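Local atomic coordinates of peptidoglycan D,D-transpeptidase FtsI (PDB entry 6SYN), a protein that probably catalyses the D,D-transpeptidation that cross-links septal peptidoglycan during cell division and, as a penicillin-binding protein, is a target of beta-lactams. Residues A207-V212 against V217-N222; K332-G337 against L373-A378; P13-M18 against A28-V33; L84-N89 against E109-Y114. All blocks are in the same frame, centred on the assembly; numbering follows the deposited sequence.

Contacts 1 and 2 belong to the transpeptidase domain and contacts 3 and 4 to the elongated N-terminal module, with centres at least 27 Å apart between the two pairs. Contact 1 is the buried one, two sheet strands joined by backbone bonds and apolar side chains. Contact 2, about 11 Å away between centres, touches it through helix 370-381, whose Ala-374 and Ala-378 pack on Val-208 and Val-210, while Arg-375 reaches into a partly buried loop. Contacts 3 and 4, their centres about 10 Å apart, lie on one sheet built around strand 26-38. Contact 3 pairs a serine hydroxyl with a backbone N-H; contact 4, at the surface, brings two arginines and a glutamine together.

Contact 1: A207-V212 against V217-N222; sequences AVLVDV and VLAMAN
Leu-209 and Ala-219 face each other across an antiparallel hairpin, and the tightest part of the contact is here. Leu-209 N donates to Ala-219 O at 2.9 Å in a nearly straight bond (177° at the hydrogen). On the side-chain side, Leu-209 CB lies 3.7 Å from Ala-219 CB. Leu-209 O takes two donors, Leu-218 N at 3.0 Å and Ala-219 N at 3.3 Å, because both residues face it: a classic beta bulge that shifts the register by one before Val-210 meets Val-217. The bulge turns the Leu-218 side chain toward the partner strand, where Leu-218 CB sits 3.9 Å from Leu-209 CD2. Toward the other end of the hairpin the pairing is regular, with Ala-207 and Ala-221 exchanging two backbone bonds; between them and the bulge, Val-208 CG2 touches Met-220 CG lightly at 4.4 Å.

The loose end lies beyond the bulge. Asp-211 is partly exposed, and it meets Leu-218 mainly through Asp-211 CB, 3.9 Å from Leu-218 CD1; its OD1 turns instead to the backbone of Asn-213.

Strand 217-223 is an edge of the five-stranded antiparallel sheet at the heart of the transpeptidase fold, and strand 471-478 flanks strand 204-211 on its other side. Helix 183-199 packs on the face carrying Ala-207, Ala-219 and Ala-221, while helix 370-381 lies against the face of Val-208, Val-210 and Met-220.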
loop_
_atom_site.group_PDB
_atom_site.type_symbol
_atom_site.label_atom_id
_atom_site.label_comp_id
_atom_site.label_asym_id
_atom_site.label_seq_id
_atom_site.Cartn_x
_atom_site.Cartn_y
_atom_site.Cartn_z
ATOM N N ALA A 207 2.801 -2.432 0.264
ATOM C CA ALA A 207 3.513 -2.541 -1.024
ATOM C C ALA A 207 2.582 -2.026 -2.119
ATOM O O ALA A 207 1.429 -2.502 -2.178
ATOM C CB ALA A 207 3.923 -3.970 -1.274
ATOM N N VAL A 208 3.052 -1.065 -2.919
ATOM C CA VAL A 208 2.325 -0.562 -4.119
ATOM C C VAL A 208 3.190 -0.839 -5.351
ATOM O O VAL A 208 4.388 -0.494 -5.325
ATOM C CB VAL A 208 1.956 0.928 -3.988
ATOM C CG1 VAL A 208 1.196 1.428 -5.208
ATOM C CG2 VAL A 208 1.155 1.194 -2.725
ATOM N N LEU A 209 2.581 -1.455 -6.369
ATOM C CA LEU A 209 3.191 -1.770 -7.686
ATOM C C LEU A 209 2.406 -1.039 -8.779
ATOM O O LEU A 209 1.191 -1.294 -8.908
ATOM C CB LEU A 209 3.133 -3.283 -7.909
ATOM C CG LEU A 209 3.810 -3.782 -9.182
ATOM C CD1 LEU A 209 5.321 -3.778 -9.026
ATOM C CD2 LEU A 209 3.306 -5.171 -9.542
ATOM N N VAL A 210 3.084 -0.192 -9.554
ATOM C CA VAL A 210 2.458 0.674 -10.595
ATOM C C VAL A 210 3.132 0.399 -11.942
ATOM O O VAL A 210 4.370 0.298 -11.984
ATOM C CB VAL A 210 2.553 2.162 -10.215
ATOM C CG1 VAL A 210 1.918 3.057 -11.272
ATOM C CG2 VAL A 210 1.944 2.420 -8.845
ATOM N N ASP A 211 2.315 0.276 -12.990
ATOM C CA ASP A 211 2.758 0.244 -14.403
ATOM C C ASP A 211 3.347 1.616 -14.736
ATOM O O ASP A 211 2.646 2.630 -14.551
ATOM C CB ASP A 211 1.596 -0.108 -15.331
ATOM C CG ASP A 211 2.040 -0.677 -16.664
ATOM O OD1 ASP A 211 2.822 0.000 -17.361
ATOM O OD2 ASP A 211 1.613 -1.801 -16.986
ATOM N N VAL A 212 4.587 1.633 -15.217
ATOM C CA VAL A 212 5.376 2.865 -15.517
ATOM C C VAL A 212 4.736 3.633 -16.690
ATOM O O VAL A 212 4.809 4.880 -16.694
ATOM C CB VAL A 212 6.838 2.459 -15.786
ATOM C CG1 VAL A 212 7.658 3.587 -16.385
ATOM C CG2 VAL A 212 7.498 1.918 -14.523
ATOM N N VAL A 217 -2.544 0.778 -11.363
ATOM C CA VAL A 217 -2.140 0.106 -10.096
ATOM C C VAL A 217 -2.325 -1.397 -10.304
ATOM O O VAL A 217 -3.489 -1.839 -10.345
ATOM C CB VAL A 217 -2.945 0.600 -8.880
ATOM C CG1 VAL A 217 -2.508 -0.113 -7.610
ATOM C CG2 VAL A 217 -2.863 2.112 -8.705
ATOM N N LEU A 218 -1.215 -2.126 -10.450
ATOM C CA LEU A 218 -1.170 -3.586 -10.718
ATOM C C LEU A 218 -1.305 -4.363 -9.406
ATOM O O LEU A 218 -1.830 -5.494 -9.443
ATOM C CB LEU A 218 0.150 -3.918 -11.424
ATOM C CG LEU A 218 0.286 -3.341 -12.832
ATOM C CD1 LEU A 218 1.700 -3.495 -13.366
ATOM C CD2 LEU A 218 -0.722 -3.981 -13.778
ATOM N N ALA A 219 -0.823 -3.797 -8.297
ATOM C CA ALA A 219 -0.891 -4.422 -6.958
ATOM C C ALA A 219 -0.913 -3.337 -5.879
ATOM O O ALA A 219 -0.185 -2.343 -6.027
ATOM C CB ALA A 219 0.270 -5.366 -6.782
ATOM N N MET A 220 -1.719 -3.544 -4.834
ATOM C CA MET A 220 -1.846 -2.641 -3.661
ATOM C C MET A 220 -2.261 -3.475 -2.441
ATOM O O MET A 220 -3.468 -3.771 -2.301
ATOM C CB MET A 220 -2.889 -1.555 -3.938
ATOM C CG MET A 220 -2.939 -0.465 -2.888
ATOM S SD MET A 220 -4.376 0.604 -3.131
ATOM C CE MET A 220 -3.623 1.988 -3.982
ATOM N N ALA A 221 -1.294 -3.845 -1.596
ATOM C CA ALA A 221 -1.486 -4.761 -0.451
ATOM C C ALA A 221 -1.056 -4.089 0.855
ATOM O O ALA A 221 -0.207 -3.181 0.822
ATOM C CB ALA A 221 -0.724 -6.038 -0.683
ATOM N N ASN A 222 -1.656 -4.530 1.961
ATOM C CA ASN A 222 -1.367 -4.065 3.342
ATOM C C ASN A 222 -1.336 -5.281 4.266
ATOM O O ASN A 222 -2.131 -6.217 4.059
ATOM C CB ASN A 222 -2.407 -3.067 3.850
ATOM C CG ASN A 222 -2.713 -1.969 2.853
ATOM O OD1 ASN A 222 -1.936 -1.024 2.709
ATOM N ND2 ASN A 222 -3.839 -2.085 2.163
#

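Contact 2: K332-G337 against L373-A378; sequences KATNLG and LARVYA
Arg-375 reaches from helix 370-381 of the transpeptidase domain to Lys-332, Ala-333 and Thr-334, tying an irregular loop to that helix by an arginine that collects backbone carbonyls. Its CB already points at the loop. With CG anti to the backbone N (chi1 -169°) the chain first runs straight out from the helix, then bends at chi3 (43°), and this turn presents the guanidinium to the loop backbone.

At CZ the group passes beneath a methyl: Thr-334 CG2 lies over one face, 3.9 Å from Arg-375 CZ and 3.6 Å from Arg-375 NH1. The Thr-334 hydroxyl is occupied elsewhere, bonded to Glu-341, which also receives the backbone N-H of Leu-336.

The carbonyl oxygens are met at the edge of the guanidinium. Arg-375 NH2 gives a weak but straight bond to Lys-332 O at 3.4 Å, an oxygen that also accepts from the side chain of Gln-372 on the same helix. Arg-375 NH1 donates to Ala-333 O at 3.3 Å; the oxygen lies close to the guanidinium plane, although the nitrogen sits well above the plane of that carbonyl. Together these partners would be expected to limit how the flat group can rotate.

A water in the guanidinium plane is a further acceptor, its O 2.9 Å from Arg-375 NH1. That same water O donates to Thr-334 O at 3.0 Å, bridging the arginine to a third consecutive loop carbonyl.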
loop_
_atom_site.group_PDB
_atom_site.type_symbol
_atom_site.label_atom_id
_atom_site.label_comp_id
_atom_site.label_asym_id
_atom_site.label_seq_id
_atom_site.Cartn_x
_atom_site.Cartn_y
_atom_site.Cartn_z
ATOM N N LYS A 332 -0.387 16.332 -3.792
ATOM C CA LYS A 332 -1.410 16.304 -4.864
ATOM C C LYS A 332 -2.260 15.042 -4.734
ATOM O O LYS A 332 -1.688 13.960 -4.505
ATOM C CB LYS A 332 -0.738 16.339 -6.237
ATOM C CG LYS A 332 -0.162 17.684 -6.654
ATOM C CD LYS A 332 0.569 17.595 -7.971
ATOM C CE LYS A 332 1.271 18.878 -8.358
ATOM N NZ LYS A 332 1.996 18.736 -9.645
ATOM N N ALA A 333 -3.576 15.183 -4.914
ATOM C CA ALA A 333 -4.547 14.067 -4.857
ATOM C C ALA A 333 -4.143 13.008 -5.886
ATOM O O ALA A 333 -3.572 13.374 -6.926
ATOM C CB ALA A 333 -5.953 14.568 -5.083
ATOM N N THR A 334 -4.394 11.739 -5.562
ATOM C CA THR A 334 -4.106 10.556 -6.416
ATOM C C THR A 334 -5.371 10.258 -7.243
ATOM O O THR A 334 -5.233 9.674 -8.332
ATOM C CB THR A 334 -3.515 9.442 -5.539
ATOM O OG1 THR A 334 -4.365 9.243 -4.409
ATOM C CG2 THR A 334 -2.122 9.776 -5.042
ATOM N N ASN A 335 -6.538 10.705 -6.762
ATOM C CA ASN A 335 -7.832 10.810 -7.495
ATOM C C ASN A 335 -8.375 9.430 -7.901
ATOM O O ASN A 335 -8.919 9.331 -9.020
ATOM C CB ASN A 335 -7.720 11.699 -8.740
ATOM C CG ASN A 335 -7.375 13.142 -8.440
ATOM O OD1 ASN A 335 -6.519 13.723 -9.101
ATOM N ND2 ASN A 335 -8.042 13.736 -7.461
ATOM N N LEU A 336 -8.280 8.414 -7.037
ATOM C CA LEU A 336 -8.748 7.036 -7.362
ATOM C C LEU A 336 -10.193 6.824 -6.905
ATOM O O LEU A 336 -10.759 5.784 -7.280
ATOM C CB LEU A 336 -7.816 6.003 -6.724
ATOM C CG LEU A 336 -6.474 5.834 -7.427
ATOM C CD1 LEU A 336 -5.644 4.772 -6.731
ATOM C CD2 LEU A 336 -6.673 5.491 -8.899
ATOM N N GLY A 337 -10.758 7.761 -6.135
ATOM C CA GLY A 337 -12.170 7.751 -5.707
ATOM C C GLY A 337 -12.409 6.843 -4.513
ATOM O O GLY A 337 -13.584 6.631 -4.171
ATOM N N LEU A 373 4.024 7.911 -3.228
ATOM C CA LEU A 373 5.461 7.555 -3.385
ATOM C C LEU A 373 5.645 6.634 -4.602
ATOM O O LEU A 373 6.673 6.765 -5.286
ATOM C CB LEU A 373 5.954 6.896 -2.092
ATOM C CG LEU A 373 7.452 6.591 -2.034
ATOM C CD1 LEU A 373 8.279 7.854 -2.215
ATOM C CD2 LEU A 373 7.819 5.910 -0.719
ATOM N N ALA A 374 4.685 5.738 -4.853
ATOM C CA ALA A 374 4.696 4.801 -5.999
ATOM C C ALA A 374 4.633 5.605 -7.298
ATOM O O ALA A 374 5.359 5.260 -8.246
ATOM C CB ALA A 374 3.549 3.828 -5.897
ATOM N N ARG A 375 3.812 6.656 -7.319
ATOM C CA ARG A 375 3.641 7.532 -8.505
ATOM C C ARG A 375 4.938 8.314 -8.761
ATOM O O ARG A 375 5.284 8.478 -9.945
ATOM C CB ARG A 375 2.437 8.454 -8.326
ATOM C CG ARG A 375 2.047 9.185 -9.604
ATOM C CD ARG A 375 0.962 10.222 -9.402
ATOM N NE ARG A 375 1.181 11.013 -8.202
ATOM C CZ ARG A 375 0.232 11.651 -7.529
ATOM N NH1 ARG A 375 -1.026 11.611 -7.938
ATOM N NH2 ARG A 375 0.548 12.333 -6.442
ATOM N N VAL A 376 5.634 8.773 -7.715
ATOM C CA VAL A 376 6.973 9.418 -7.861
ATOM C C VAL A 376 7.881 8.457 -8.645
ATOM O O VAL A 376 8.456 8.870 -9.665
ATOM C CB VAL A 376 7.585 9.820 -6.503
ATOM C CG1 VAL A 376 9.054 10.196 -6.628
ATOM C CG2 VAL A 376 6.812 10.954 -5.846
ATOM N N TYR A 377 7.965 7.199 -8.215
ATOM C CA TYR A 377 8.892 6.187 -8.780
ATOM C C TYR A 377 8.392 5.731 -10.161
ATOM O O TYR A 377 9.255 5.411 -11.008
ATOM C CB TYR A 377 9.161 5.105 -7.727
ATOM C CG TYR A 377 10.222 5.549 -6.756
ATOM C CD1 TYR A 377 9.927 6.426 -5.724
ATOM C CD2 TYR A 377 11.547 5.195 -6.942
ATOM C CE1 TYR A 377 10.906 6.882 -4.858
ATOM C CE2 TYR A 377 12.542 5.647 -6.092
ATOM C CZ TYR A 377 12.220 6.491 -5.044
ATOM O OH TYR A 377 13.203 6.941 -4.210
ATOM N N ALA A 378 7.073 5.750 -10.399
ATOM C CA ALA A 378 6.441 5.500 -11.719
ATOM C C ALA A 378 6.811 6.621 -12.703
ATOM O O ALA A 378 6.932 6.334 -13.918
ATOM C CB ALA A 378 4.945 5.384 -11.569
HETATM O O HOH W 1 -2.723 10.262 -9.900
#

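Contact 3: P13-M18 against A28-V33; sequences PTARGM and AVSVPV
The CB of Ser-30 points toward the 13-18 segment, and Ser-30 OG accepts the backbone N-H of Arg-16, with 3.0 Å from Arg-16 N to Ser-30 OG and 161° at the hydrogen. The hydroxyl lies against the extended chain at Ala-15 and Arg-16: Ala-15 CA is 3.4 Å from Ser-30 OG. Beside this bond the two short side chains touch, Ala-15 CB meeting Ser-30 CB at 3.9 Å. Ser-30 OG is shared further, since it also bonds to Ser-110 OG on strand 104-113 and weakly to Arg-112 NH2.

Of the Arg-16 side chain, it is CB that comes near Ser-30 OG. Its chain bends at chi3 (60°), and the guanidinium goes to two carboxylates, with salt bridges from NH1 to Asp-142 and from NH2 to Glu-138. Arg-16 and Gly-17 open the RGxxxDRxG sequence of class B penicillin-binding proteins, and the segment leads into the short strand 19-20, which pairs antiparallel with strand 26-38 in the N-terminal module.

At the other end, Met-18 and Val-29 lie side by side and point the same way. The methionine CG stands anti to its own nitrogen (chi1 -163°), which lays it along the valine, Met-18 CG being 4.0 Å from Val-29 CG2. That same Met-18 CG is 3.3 Å from Ala-28 O, and Met-18 CA makes a CH...O contact with Ala-28 O at 3.5 Å, while Met-18 N is bonded to Asn-176.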
loop_
_atom_site.group_PDB
_atom_site.type_symbol
_atom_site.label_atom_id
_atom_site.label_comp_id
_atom_site.label_asym_id
_atom_site.label_seq_id
_atom_site.Cartn_x
_atom_site.Cartn_y
_atom_site.Cartn_z
ATOM N N PRO A 13 -30.542 -8.931 0.944
ATOM C CA PRO A 13 -29.364 -8.590 0.142
ATOM C C PRO A 13 -29.392 -9.210 -1.266
ATOM O O PRO A 13 -29.323 -10.424 -1.370
ATOM C CB PRO A 13 -28.170 -9.144 0.947
ATOM C CG PRO A 13 -28.749 -9.516 2.303
ATOM C CD PRO A 13 -30.200 -9.857 2.034
ATOM N N THR A 14 -29.473 -8.360 -2.299
ATOM C CA THR A 14 -29.685 -8.737 -3.727
ATOM C C THR A 14 -28.350 -8.723 -4.485
ATOM O O THR A 14 -27.407 -8.055 -4.016
ATOM C CB THR A 14 -30.689 -7.797 -4.410
ATOM O OG1 THR A 14 -30.035 -6.544 -4.614
ATOM C CG2 THR A 14 -31.961 -7.589 -3.616
ATOM N N ALA A 15 -28.294 -9.408 -5.632
ATOM C CA ALA A 15 -27.080 -9.602 -6.461
ATOM C C ALA A 15 -26.536 -8.248 -6.941
ATOM O O ALA A 15 -27.346 -7.346 -7.244
ATOM C CB ALA A 15 -27.385 -10.522 -7.621
ATOM N N ARG A 16 -25.204 -8.130 -6.990
ATOM C CA ARG A 16 -24.439 -6.930 -7.429
ATOM C C ARG A 16 -23.625 -7.304 -8.673
ATOM O O ARG A 16 -23.391 -8.511 -8.883
ATOM C CB ARG A 16 -23.496 -6.455 -6.316
ATOM C CG ARG A 16 -24.183 -6.041 -5.021
ATOM C CD ARG A 16 -23.234 -6.000 -3.833
ATOM N NE ARG A 16 -22.125 -5.068 -4.016
ATOM C CZ ARG A 16 -22.195 -3.746 -3.852
ATOM N NH1 ARG A 16 -23.331 -3.167 -3.496
ATOM N NH2 ARG A 16 -21.121 -3.001 -4.047
ATOM N N GLY A 17 -23.197 -6.311 -9.455
ATOM C CA GLY A 17 -22.252 -6.496 -10.574
ATOM C C GLY A 17 -20.988 -7.204 -10.114
ATOM O O GLY A 17 -20.699 -7.162 -8.915
ATOM N N MET A 18 -20.256 -7.834 -11.031
ATOM C CA MET A 18 -19.072 -8.664 -10.695
ATOM C C MET A 18 -17.791 -7.831 -10.836
ATOM O O MET A 18 -17.587 -7.221 -11.914
ATOM C CB MET A 18 -18.988 -9.886 -11.611
ATOM C CG MET A 18 -18.083 -10.958 -11.067
ATOM S SD MET A 18 -17.646 -12.156 -12.333
ATOM C CE MET A 18 -16.315 -11.282 -13.154
ATOM N N ALA A 28 -14.969 -10.270 -6.696
ATOM C CA ALA A 28 -16.245 -10.055 -5.976
ATOM C C ALA A 28 -17.385 -10.637 -6.813
ATOM O O ALA A 28 -17.611 -10.138 -7.932
ATOM C CB ALA A 28 -16.452 -8.588 -5.689
ATOM N N VAL A 29 -18.052 -11.667 -6.286
ATOM C CA VAL A 29 -19.121 -12.434 -6.989
ATOM C C VAL A 29 -20.333 -12.556 -6.059
ATOM O O VAL A 29 -20.144 -12.848 -4.866
ATOM C CB VAL A 29 -18.609 -13.817 -7.433
ATOM C CG1 VAL A 29 -19.658 -14.584 -8.218
ATOM C CG2 VAL A 29 -17.329 -13.711 -8.244
ATOM N N SER A 30 -21.530 -12.325 -6.601
ATOM C CA SER A 30 -22.835 -12.508 -5.916
ATOM C C SER A 30 -23.305 -13.948 -6.139
ATOM O O SER A 30 -23.583 -14.291 -7.301
ATOM C CB SER A 30 -23.848 -11.503 -6.406
ATOM O OG SER A 30 -23.870 -10.360 -5.563
ATOM N N VAL A 31 -23.355 -14.763 -5.077
ATOM C CA VAL A 31 -23.702 -16.215 -5.152
ATOM C C VAL A 31 -25.006 -16.449 -4.397
ATOM O O VAL A 31 -25.154 -16.010 -3.258
ATOM C CB VAL A 31 -22.564 -17.108 -4.616
ATOM C CG1 VAL A 31 -23.042 -18.500 -4.226
ATOM C CG2 VAL A 31 -21.429 -17.211 -5.621
ATOM N N PRO A 32 -25.983 -17.156 -5.009
ATOM C CA PRO A 32 -27.248 -17.467 -4.343
ATOM C C PRO A 32 -27.056 -18.556 -3.276
ATOM O O PRO A 32 -26.479 -19.589 -3.593
ATOM C CB PRO A 32 -28.143 -17.942 -5.496
ATOM C CG PRO A 32 -27.175 -18.547 -6.490
ATOM C CD PRO A 32 -25.919 -17.708 -6.372
ATOM N N VAL A 33 -27.522 -18.295 -2.051
ATOM C CA VAL A 33 -27.315 -19.180 -0.866
ATOM C C VAL A 33 -28.589 -19.202 -0.016
ATOM O O VAL A 33 -29.466 -18.346 -0.235
ATOM C CB VAL A 33 -26.110 -18.713 -0.023
ATOM C CG1 VAL A 33 -24.813 -18.775 -0.813
ATOM C CG2 VAL A 33 -26.322 -17.318 0.547
#

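Contact 4: L84-N89 against E109-Y114; sequences LARQVN and ESRRYY
On the surface of the N-terminal module's curled sheet, Arg-86 and Gln-87 of strand 82-88 meet Arg-111 of strand 104-113, two strands that each pair with strand 26-38 rather than with one another. The close contacts are all between side chains. The nearest CA atoms, Arg-86 CA and Arg-111 CA, are 6.8 Å apart.

Arg-111 comes across fully extended, and its guanidinium slides under the start of Arg-86. Arg-86 CB sits over one face of it, offset toward the rim, 3.5 Å from Arg-111 NE and 3.7 Å from Arg-111 CZ. Farther along, Arg-86 CD is 3.7 Å from Arg-111 NE. The two arginine chains cross at about a right angle, and their guanidinium planes are inclined by 30°.

Gln-87 supplies the polar partner. Gln-87 OE1 takes a weak, bent hydrogen bond from Arg-111 NH1 at 3.2 Å (136° at the hydrogen), the amide being steeply inclined to the guanidinium by 64°. Gln-87 CB also comes to 3.4 Å from Arg-111 NH1, with CG at the guanidinium edge.

The two like charges come within 4.8 Å, Arg-86 NE to Arg-111 NH2, and carbonyl oxygens of the loop after strand 217-223 probably ease this: Arg-86 NH1 bonds to Asn-230 O and Arg-111 NH2, weakly, to Asn-229 O. That loop belongs to the sequence assigned to the transpeptidase family, consistent with an arginine pair that reaches toward the catalytic part from the surface of the curled sheet in the N-terminal module of a class B penicillin-binding protein.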
loop_
_atom_site.group_PDB
_atom_site.type_symbol
_atom_site.label_atom_id
_atom_site.label_comp_id
_atom_site.label_asym_id
_atom_site.label_seq_id
_atom_site.Cartn_x
_atom_site.Cartn_y
_atom_site.Cartn_z
ATOM N N LEU A 84 -25.408 -15.895 11.614
ATOM C CA LEU A 84 -24.840 -17.097 12.284
ATOM C C LEU A 84 -24.079 -17.932 11.245
ATOM O O LEU A 84 -23.059 -18.545 11.618
ATOM C CB LEU A 84 -25.969 -17.910 12.929
ATOM C CG LEU A 84 -26.839 -17.164 13.945
ATOM C CD1 LEU A 84 -27.932 -18.072 14.489
ATOM C CD2 LEU A 84 -26.007 -16.600 15.091
ATOM N N ALA A 85 -24.566 -17.964 9.998
ATOM C CA ALA A 85 -23.899 -18.600 8.837
ATOM C C ALA A 85 -24.358 -17.912 7.547
ATOM O O ALA A 85 -25.577 -17.865 7.300
ATOM C CB ALA A 85 -24.199 -20.078 8.804
ATOM N N ARG A 86 -23.411 -17.415 6.748
ATOM C CA ARG A 86 -23.695 -16.772 5.439
ATOM C C ARG A 86 -24.235 -17.833 4.471
ATOM O O ARG A 86 -25.000 -17.472 3.559
ATOM C CB ARG A 86 -22.432 -16.092 4.903
ATOM C CG ARG A 86 -21.957 -14.921 5.749
ATOM C CD ARG A 86 -21.086 -13.947 4.976
ATOM N NE ARG A 86 -20.317 -13.090 5.873
ATOM C CZ ARG A 86 -20.658 -11.858 6.262
ATOM N NH1 ARG A 86 -19.866 -11.196 7.093
ATOM N NH2 ARG A 86 -21.771 -11.286 5.825
ATOM N N GLN A 87 -23.877 -19.096 4.711
ATOM C CA GLN A 87 -24.018 -20.225 3.759
ATOM C C GLN A 87 -24.245 -21.518 4.547
ATOM O O GLN A 87 -23.470 -21.786 5.488
ATOM C CB GLN A 87 -22.739 -20.332 2.926
ATOM C CG GLN A 87 -22.958 -20.727 1.476
ATOM C CD GLN A 87 -21.672 -20.654 0.691
ATOM O OE1 GLN A 87 -21.364 -19.649 0.055
ATOM N NE2 GLN A 87 -20.891 -21.721 0.750
ATOM N N VAL A 88 -25.271 -22.286 4.178
ATOM C CA VAL A 88 -25.493 -23.662 4.706
ATOM C C VAL A 88 -26.306 -24.452 3.672
ATOM O O VAL A 88 -27.190 -23.844 3.036
ATOM C CB VAL A 88 -26.150 -23.617 6.101
ATOM C CG1 VAL A 88 -27.645 -23.909 6.064
ATOM C CG2 VAL A 88 -25.444 -24.552 7.067
ATOM N N ASN A 89 -25.984 -25.742 3.504
ATOM C CA ASN A 89 -26.617 -26.661 2.520
ATOM C C ASN A 89 -28.064 -26.910 2.944
ATOM O O ASN A 89 -28.390 -26.811 4.123
ATOM C CB ASN A 89 -25.804 -27.950 2.336
ATOM C CG ASN A 89 -25.725 -28.836 3.563
ATOM O OD1 ASN A 89 -26.383 -28.592 4.568
ATOM N ND2 ASN A 89 -24.921 -29.883 3.490
ATOM N N GLU A 109 -30.642 -15.663 -0.056
ATOM C CA GLU A 109 -30.090 -14.327 -0.412
ATOM C C GLU A 109 -28.910 -14.523 -1.362
ATOM O O GLU A 109 -28.583 -15.686 -1.679
ATOM C CB GLU A 109 -29.675 -13.542 0.837
ATOM C CG GLU A 109 -28.621 -14.237 1.686
ATOM C CD GLU A 109 -28.169 -13.457 2.908
ATOM O OE1 GLU A 109 -28.934 -13.396 3.892
ATOM O OE2 GLU A 109 -27.054 -12.904 2.869
ATOM N N SER A 110 -28.321 -13.414 -1.806
ATOM C CA SER A 110 -27.063 -13.376 -2.590
ATOM C C SER A 110 -25.925 -13.051 -1.619
ATOM O O SER A 110 -26.032 -12.040 -0.902
ATOM C CB SER A 110 -27.163 -12.391 -3.730
ATOM O OG SER A 110 -25.882 -11.929 -4.129
ATOM N N ARG A 111 -24.922 -13.924 -1.544
ATOM C CA ARG A 111 -23.730 -13.718 -0.688
ATOM C C ARG A 111 -22.669 -13.020 -1.534
ATOM O O ARG A 111 -22.281 -13.582 -2.573
ATOM C CB ARG A 111 -23.217 -15.049 -0.141
ATOM C CG ARG A 111 -22.017 -14.900 0.781
ATOM C CD ARG A 111 -21.509 -16.233 1.285
ATOM N NE ARG A 111 -20.302 -16.055 2.076
ATOM C CZ ARG A 111 -19.638 -17.030 2.687
ATOM N NH1 ARG A 111 -20.050 -18.284 2.605
ATOM N NH2 ARG A 111 -18.555 -16.747 3.387
ATOM N N ARG A 112 -22.248 -11.826 -1.129
ATOM C CA ARG A 112 -21.082 -11.151 -1.741
ATOM C C ARG A 112 -19.844 -11.950 -1.321
ATOM O O ARG A 112 -19.422 -11.811 -0.157
ATOM C CB ARG A 112 -21.048 -9.673 -1.333
ATOM C CG ARG A 112 -20.325 -8.767 -2.319
ATOM C CD ARG A 112 -20.620 -9.095 -3.769
ATOM N NE ARG A 112 -20.062 -8.086 -4.647
ATOM C CZ ARG A 112 -20.211 -8.053 -5.966
ATOM N NH1 ARG A 112 -19.639 -7.080 -6.657
ATOM N NH2 ARG A 112 -20.927 -8.974 -6.591
ATOM N N TYR A 113 -19.333 -12.799 -2.218
ATOM C CA TYR A 113 -18.224 -13.752 -1.944
ATOM C C TYR A 113 -16.934 -13.255 -2.606
ATOM O O TYR A 113 -16.969 -12.820 -3.776
ATOM C CB TYR A 113 -18.595 -15.171 -2.388
ATOM C CG TYR A 113 -17.458 -16.151 -2.263
ATOM C CD1 TYR A 113 -17.050 -16.621 -1.024
ATOM C CD2 TYR A 113 -16.753 -16.571 -3.379
ATOM C CE1 TYR A 113 -15.980 -17.495 -0.902
ATOM C CE2 TYR A 113 -15.681 -17.440 -3.274
ATOM C CZ TYR A 113 -15.292 -17.904 -2.032
ATOM O OH TYR A 113 -14.240 -18.766 -1.929
ATOM N N TYR A 114 -15.827 -13.321 -1.863
ATOM C CA TYR A 114 -14.488 -12.822 -2.272
ATOM C C TYR A 114 -13.539 -14.005 -2.447
ATOM O O TYR A 114 -12.947 -14.463 -1.473
ATOM C CB TYR A 114 -13.980 -11.796 -1.254
ATOM C CG TYR A 114 -14.954 -10.675 -1.006
ATOM C CD1 TYR A 114 -15.069 -9.618 -1.898
ATOM C CD2 TYR A 114 -15.797 -10.691 0.098
ATOM C CE1 TYR A 114 -15.979 -8.592 -1.686
ATOM C CE2 TYR A 114 -16.712 -9.674 0.323
ATOM C CZ TYR A 114 -16.803 -8.623 -0.574
ATOM O OH TYR A 114 -17.704 -7.620 -0.376
#